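Local coordinates for esterase (Staphylococcus aureus subsp. aureus USA300_TCH1516, PDB 3D7R), which probably hydrolyses ester bonds, as a putative esterase of the alpha/beta hydrolase fold, at residues 31-43 with 104-116. Sequence-based numbering, arbitrary orientation.
Sequences VNKYLLHNRSIMF and GGFNALQPSPFHW. With DMS (dimethyl sulfoxide), chain I; DMS (dimethyl sulfoxide), chain G.
Tyr34, Arg39 and Ile41 face Phe114, Leu109 and Phe106 across two irregular backbones that draw closest at Arg39 and Leu109, whose CA atoms lie 7.0 Å apart. Arg39 shows how one cationic side chain can bind a loop through a single carbonyl. Its chain is bent at chi3 (78°), and the guanidinium meets Gln110 O end-on, NH1 at 2.8 Å and NH2 at 2.9 Å. The oxygen sits nearly in the guanidinium plane, yet the NH1 donor is tilted 30° from the carbonyl plane. Two aliphatic carbons sandwich the guanidinium and restrict its rotation: Ser112 CB over the centre of one face, Leu109 CD1 over the other, nearer the rim. NH2 also lies at the ring edge of His115, whose NE2 is hydrogen-bonded to Asp171 OD2.

In the alpha/beta hydrolase fold this loop follows the central strand 98-102 and leads into helix 113-126; its His-Gly-Gly start recalls the oxyanion-hole motif of hormone-sensitive-lipase relatives. Segment 31-43 packs against this loop, and two dimethyl sulfoxide molecules lie along the join, which may mark a pocket. Ser112 caps the helix from the N-cap position, its OG accepting from Phe114 N, and with His115 it forms a capping box in which Ser112 N donates to His115 ND1 at 3.0 Å.

Further along the segment, Ile41 CD1 makes a CH-pi contact over the face of Phe106, 3.9 Å from the ring centroid; helix 225-236 packs on the same isoleucine. At the other end, the edge of Phe114 is directed at the face of Tyr34 in an offset edge-to-face pair, planes at 62°. The dimethyl sulfoxide of chain I lies against both segments, its C2 methyl over the centre of the Phe114 ring and 3.4 Å from Leu36 CD1, while the chain G molecule accepts a hydrogen bond from Leu36 N.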
loop_
_atom_site.group_PDB
_atom_site.type_symbol
_atom_site.label_atom_id
_atom_site.label_comp_id
_atom_site.label_asym_id
_atom_site.label_seq_id
_atom_site.Cartn_x
_atom_site.Cartn_y
_atom_site.Cartn_z
ATOM N N VAL A 31 -11.593 -13.022 7.264
ATOM C CA VAL A 31 -10.899 -13.348 6.012
ATOM C C VAL A 31 -11.773 -14.281 5.174
ATOM O O VAL A 31 -11.983 -14.055 3.978
ATOM C CB VAL A 31 -9.491 -13.991 6.257
ATOM C CG1 VAL A 31 -8.904 -14.537 4.966
ATOM C CG2 VAL A 31 -8.534 -12.977 6.869
ATOM N N ASN A 32 -12.300 -15.309 5.821
ATOM C CA ASN A 32 -13.151 -16.275 5.135
ATOM C C ASN A 32 -14.521 -15.740 4.750
ATOM O O ASN A 32 -15.038 -16.086 3.678
ATOM C CB ASN A 32 -13.253 -17.558 5.941
ATOM C CG ASN A 32 -11.963 -18.356 5.894
ATOM O OD1 ASN A 32 -11.243 -18.337 4.888
ATOM N ND2 ASN A 32 -11.660 -19.064 6.976
ATOM N N LYS A 33 -15.077 -14.870 5.593
ATOM C CA LYS A 33 -16.389 -14.254 5.328
ATOM C C LYS A 33 -16.378 -13.419 4.044
ATOM O O LYS A 33 -17.352 -13.438 3.274
ATOM C CB LYS A 33 -16.841 -13.388 6.507
ATOM C CG LYS A 33 -18.296 -12.902 6.382
ATOM C CD LYS A 33 -18.744 -11.988 7.535
ATOM C CE LYS A 33 -18.502 -12.610 8.909
ATOM N NZ LYS A 33 -19.013 -14.005 9.038
ATOM N N TYR A 34 -15.272 -12.705 3.814
ATOM C CA TYR A 34 -15.146 -11.824 2.656
ATOM C C TYR A 34 -14.138 -12.301 1.609
ATOM O O TYR A 34 -13.703 -11.512 0.764
ATOM C CB TYR A 34 -14.836 -10.403 3.124
ATOM C CG TYR A 34 -15.918 -9.866 4.021
ATOM C CD1 TYR A 34 -17.166 -9.509 3.497
ATOM C CD2 TYR A 34 -15.713 -9.745 5.401
ATOM C CE1 TYR A 34 -18.185 -9.033 4.319
ATOM C CE2 TYR A 34 -16.732 -9.260 6.243
ATOM C CZ TYR A 34 -17.959 -8.910 5.689
ATOM O OH TYR A 34 -18.965 -8.431 6.493
ATOM N N LEU A 35 -13.829 -13.600 1.641
ATOM C CA LEU A 35 -12.813 -14.217 0.781
ATOM C C LEU A 35 -13.055 -13.993 -0.702
ATOM O O LEU A 35 -14.163 -14.209 -1.197
ATOM C CB LEU A 35 -12.745 -15.727 1.041
ATOM C CG LEU A 35 -11.635 -16.527 0.359
ATOM C CD1 LEU A 35 -10.257 -16.055 0.870
ATOM C CD2 LEU A 35 -11.836 -18.009 0.632
ATOM N N LEU A 36 -12.007 -13.572 -1.408
ATOM C CA LEU A 36 -12.014 -13.625 -2.859
ATOM C C LEU A 36 -10.904 -14.579 -3.313
ATOM O O LEU A 36 -9.710 -14.301 -3.108
ATOM C CB LEU A 36 -11.826 -12.227 -3.453
ATOM C CG LEU A 36 -12.988 -11.216 -3.491
ATOM C CD1 LEU A 36 -12.482 -9.896 -4.096
ATOM C CD2 LEU A 36 -14.226 -11.714 -4.278
ATOM N N HIS A 37 -11.297 -15.716 -3.887
ATOM C CA HIS A 37 -10.345 -16.722 -4.359
ATOM C C HIS A 37 -9.380 -16.143 -5.389
ATOM O O HIS A 37 -8.198 -16.494 -5.395
ATOM C CB HIS A 37 -11.063 -17.941 -4.977
ATOM C CG HIS A 37 -11.611 -18.905 -3.969
ATOM N ND1 HIS A 37 -12.957 -19.199 -3.875
ATOM C CD2 HIS A 37 -10.996 -19.658 -3.023
ATOM C CE1 HIS A 37 -13.149 -20.080 -2.906
ATOM N NE2 HIS A 37 -11.974 -20.379 -2.377
ATOM N N ASN A 38 -9.877 -15.245 -6.247
ATOM C CA ASN A 38 -9.027 -14.646 -7.286
ATOM C C ASN A 38 -7.987 -13.646 -6.752
ATOM O O ASN A 38 -7.257 -13.024 -7.524
ATOM C CB ASN A 38 -9.867 -14.049 -8.447
ATOM C CG ASN A 38 -10.763 -12.864 -8.025
ATOM O OD1 ASN A 38 -10.549 -12.219 -6.995
ATOM N ND2 ASN A 38 -11.779 -12.573 -8.851
ATOM N N ARG A 39 -7.941 -13.475 -5.434
ATOM C CA ARG A 39 -6.909 -12.641 -4.827
ATOM C C ARG A 39 -5.979 -13.469 -3.929
ATOM O O ARG A 39 -5.057 -12.932 -3.302
ATOM C CB ARG A 39 -7.539 -11.502 -4.018
ATOM C CG ARG A 39 -8.345 -10.500 -4.848
ATOM C CD ARG A 39 -8.708 -9.262 -4.019
ATOM N NE ARG A 39 -7.565 -8.362 -3.886
ATOM C CZ ARG A 39 -7.121 -7.560 -4.856
ATOM N NH1 ARG A 39 -7.722 -7.547 -6.037
ATOM N NH2 ARG A 39 -6.068 -6.772 -4.643
ATOM N N SER A 40 -6.229 -14.768 -3.838
ATOM C CA SER A 40 -5.436 -15.587 -2.939
ATOM C C SER A 40 -4.041 -15.822 -3.500
ATOM O O SER A 40 -3.870 -16.044 -4.690
ATOM C CB SER A 40 -6.138 -16.901 -2.604
ATOM O OG SER A 40 -5.230 -17.789 -1.965
ATOM N N ILE A 41 -3.041 -15.729 -2.631
ATOM C CA ILE A 41 -1.671 -16.040 -3.016
ATOM C C ILE A 41 -1.180 -17.268 -2.244
ATOM O O ILE A 41 0.036 -17.492 -2.101
ATOM C CB ILE A 41 -0.715 -14.840 -2.801
ATOM C CG1 ILE A 41 -0.729 -14.385 -1.339
ATOM C CG2 ILE A 41 -1.072 -13.701 -3.746
ATOM C CD1 ILE A 41 0.518 -13.685 -0.931
HETATM N N MSE A 42 -2.131 -18.077 -1.772
HETATM C CA MSE A 42 -1.797 -19.284 -1.013
HETATM C C MSE A 42 -1.421 -20.404 -1.980
HETATM O O MSE A 42 -2.099 -21.435 -2.027
HETATM C CB MSE A 42 -2.983 -19.719 -0.136
HETATM C CG MSE A 42 -3.371 -18.717 0.943
HETATM SE SE MSE A 42 -1.824 -18.081 1.973
HETATM C CE MSE A 42 -2.761 -17.648 3.595
ATOM N N PHE A 43 -0.347 -20.211 -2.751
ATOM C CA PHE A 43 0.006 -21.170 -3.821
ATOM C C PHE A 43 0.572 -22.457 -3.245
ATOM O O PHE A 43 1.349 -22.407 -2.292
ATOM C CB PHE A 43 1.026 -20.584 -4.798
ATOM C CG PHE A 43 0.654 -19.237 -5.334
ATOM C CD1 PHE A 43 -0.549 -19.044 -5.984
ATOM C CD2 PHE A 43 1.522 -18.157 -5.183
ATOM C CE1 PHE A 43 -0.887 -17.799 -6.502
ATOM C CE2 PHE A 43 1.194 -16.891 -5.690
ATOM C CZ PHE A 43 -0.014 -16.713 -6.330
ATOM N N GLY A 104 -2.633 -2.146 -2.412
ATOM C CA GLY A 104 -1.996 -3.469 -2.253
ATOM C C GLY A 104 -2.369 -4.472 -3.347
ATOM O O GLY A 104 -3.221 -4.201 -4.209
ATOM N N GLY A 105 -1.715 -5.628 -3.335
ATOM C CA GLY A 105 -2.031 -6.673 -4.326
ATOM C C GLY A 105 -0.779 -7.324 -4.869
ATOM O O GLY A 105 -0.814 -7.977 -5.917
ATOM N N PHE A 106 0.328 -7.114 -4.161
ATOM C CA PHE A 106 1.623 -7.764 -4.439
ATOM C C PHE A 106 2.252 -7.405 -5.784
ATOM O O PHE A 106 3.130 -8.118 -6.259
ATOM C CB PHE A 106 1.530 -9.290 -4.234
ATOM C CG PHE A 106 0.716 -9.676 -3.024
ATOM C CD1 PHE A 106 1.262 -9.597 -1.743
ATOM C CD2 PHE A 106 -0.613 -10.068 -3.169
ATOM C CE1 PHE A 106 0.486 -9.919 -0.619
ATOM C CE2 PHE A 106 -1.404 -10.401 -2.049
ATOM C CZ PHE A 106 -0.849 -10.330 -0.773
ATOM N N ASN A 107 1.818 -6.282 -6.366
ATOM C CA ASN A 107 2.264 -5.804 -7.690
ATOM C C ASN A 107 1.824 -6.733 -8.815
ATOM O O ASN A 107 2.409 -6.710 -9.909
ATOM C CB ASN A 107 3.787 -5.548 -7.751
ATOM C CG ASN A 107 4.261 -4.590 -6.650
ATOM O OD1 ASN A 107 3.766 -3.475 -6.541
ATOM N ND2 ASN A 107 5.197 -5.043 -5.818
ATOM N N ALA A 108 0.782 -7.518 -8.546
ATOM C CA ALA A 108 0.235 -8.496 -9.493
ATOM C C ALA A 108 -1.281 -8.370 -9.633
ATOM O O ALA A 108 -1.842 -8.634 -10.713
ATOM C CB ALA A 108 0.591 -9.926 -9.046
ATOM N N LEU A 109 -1.937 -8.024 -8.521
ATOM C CA LEU A 109 -3.385 -7.814 -8.468
ATOM C C LEU A 109 -3.753 -6.347 -8.652
ATOM O O LEU A 109 -3.025 -5.460 -8.235
ATOM C CB LEU A 109 -3.937 -8.268 -7.109
ATOM C CG LEU A 109 -3.764 -9.746 -6.757
ATOM C CD1 LEU A 109 -4.259 -9.986 -5.328
ATOM C CD2 LEU A 109 -4.516 -10.627 -7.767
ATOM N N GLN A 110 -4.904 -6.109 -9.261
ATOM C CA GLN A 110 -5.459 -4.773 -9.369
ATOM C C GLN A 110 -6.229 -4.471 -8.076
ATOM O O GLN A 110 -6.322 -5.355 -7.184
ATOM C CB GLN A 110 -6.373 -4.684 -10.605
ATOM C CG GLN A 110 -5.669 -4.908 -11.940
ATOM C CD GLN A 110 -4.697 -3.787 -12.348
ATOM O OE1 GLN A 110 -4.020 -3.180 -11.516
ATOM N NE2 GLN A 110 -4.595 -3.555 -13.654
ATOM N N PRO A 111 -6.752 -3.226 -7.926
ATOM C CA PRO A 111 -7.506 -2.958 -6.707
ATOM C C PRO A 111 -8.715 -3.870 -6.499
ATOM O O PRO A 111 -9.441 -4.198 -7.440
ATOM C CB PRO A 111 -7.966 -1.504 -6.876
ATOM C CG PRO A 111 -6.960 -0.908 -7.803
ATOM C CD PRO A 111 -6.654 -2.022 -8.771
ATOM N N SER A 112 -8.896 -4.259 -5.242
ATOM C CA SER A 112 -10.048 -5.007 -4.777
ATOM C C SER A 112 -11.260 -4.097 -4.783
ATOM O O SER A 112 -11.103 -2.896 -4.638
ATOM C CB SER A 112 -9.766 -5.435 -3.334
ATOM O OG SER A 112 -10.910 -5.998 -2.766
ATOM N N PRO A 113 -12.480 -4.659 -4.913
ATOM C CA PRO A 113 -13.672 -3.839 -4.694
ATOM C C PRO A 113 -13.703 -3.238 -3.284
ATOM O O PRO A 113 -14.302 -2.171 -3.089
ATOM C CB PRO A 113 -14.831 -4.833 -4.880
ATOM C CG PRO A 113 -14.214 -6.180 -4.761
ATOM C CD PRO A 113 -12.824 -6.049 -5.268
ATOM N N PHE A 114 -13.060 -3.911 -2.324
ATOM C CA PHE A 114 -12.925 -3.426 -0.950
ATOM C C PHE A 114 -11.935 -2.259 -0.861
ATOM O O PHE A 114 -12.012 -1.442 0.074
ATOM C CB PHE A 114 -12.458 -4.560 -0.012
ATOM C CG PHE A 114 -13.553 -5.521 0.402
ATOM C CD1 PHE A 114 -14.698 -5.708 -0.380
ATOM C CD2 PHE A 114 -13.440 -6.245 1.578
ATOM C CE1 PHE A 114 -15.721 -6.601 0.021
ATOM C CE2 PHE A 114 -14.447 -7.150 1.971
ATOM C CZ PHE A 114 -15.586 -7.317 1.189
ATOM N N HIS A 115 -10.987 -2.192 -1.800
ATOM C CA HIS A 115 -10.115 -1.020 -1.908
ATOM C C HIS A 115 -10.937 0.186 -2.347
ATOM O O HIS A 115 -10.757 1.279 -1.830
ATOM C CB HIS A 115 -8.975 -1.232 -2.911
ATOM C CG HIS A 115 -7.796 -1.992 -2.373
ATOM N ND1 HIS A 115 -7.294 -3.120 -2.992
ATOM C CD2 HIS A 115 -6.995 -1.764 -1.306
ATOM C CE1 HIS A 115 -6.255 -3.572 -2.310
ATOM N NE2 HIS A 115 -6.048 -2.760 -1.286
ATOM N N TRP A 116 -11.831 -0.010 -3.313
ATOM C CA TRP A 116 -12.704 1.076 -3.748
ATOM C C TRP A 116 -13.473 1.629 -2.561
ATOM O O TRP A 116 -13.549 2.846 -2.348
ATOM C CB TRP A 116 -13.653 0.575 -4.838
ATOM C CG TRP A 116 -12.963 0.578 -6.166
ATOM C CD1 TRP A 116 -12.067 -0.350 -6.648
ATOM C CD2 TRP A 116 -13.061 1.594 -7.162
ATOM N NE1 TRP A 116 -11.637 0.026 -7.900
ATOM C CE2 TRP A 116 -12.217 1.222 -8.230
ATOM C CE3 TRP A 116 -13.789 2.777 -7.260
ATOM C CZ2 TRP A 116 -12.092 1.994 -9.384
ATOM C CZ3 TRP A 116 -13.643 3.554 -8.397
ATOM C CH2 TRP A 116 -12.805 3.157 -9.446
HETATM S S DMS I . -11.174 -9.123 -0.497
HETATM O O DMS I . -10.261 -7.662 -0.946
HETATM C C1 DMS I . -11.302 -9.150 1.312
HETATM C C2 DMS I . -12.929 -8.897 -0.900
HETATM S S DMS G . -8.469 -12.186 -0.293
HETATM O O DMS G . -10.088 -12.527 0.355
HETATM C C1 DMS G . -7.406 -11.565 1.044
HETATM C C2 DMS G . -7.650 -13.765 -0.627
#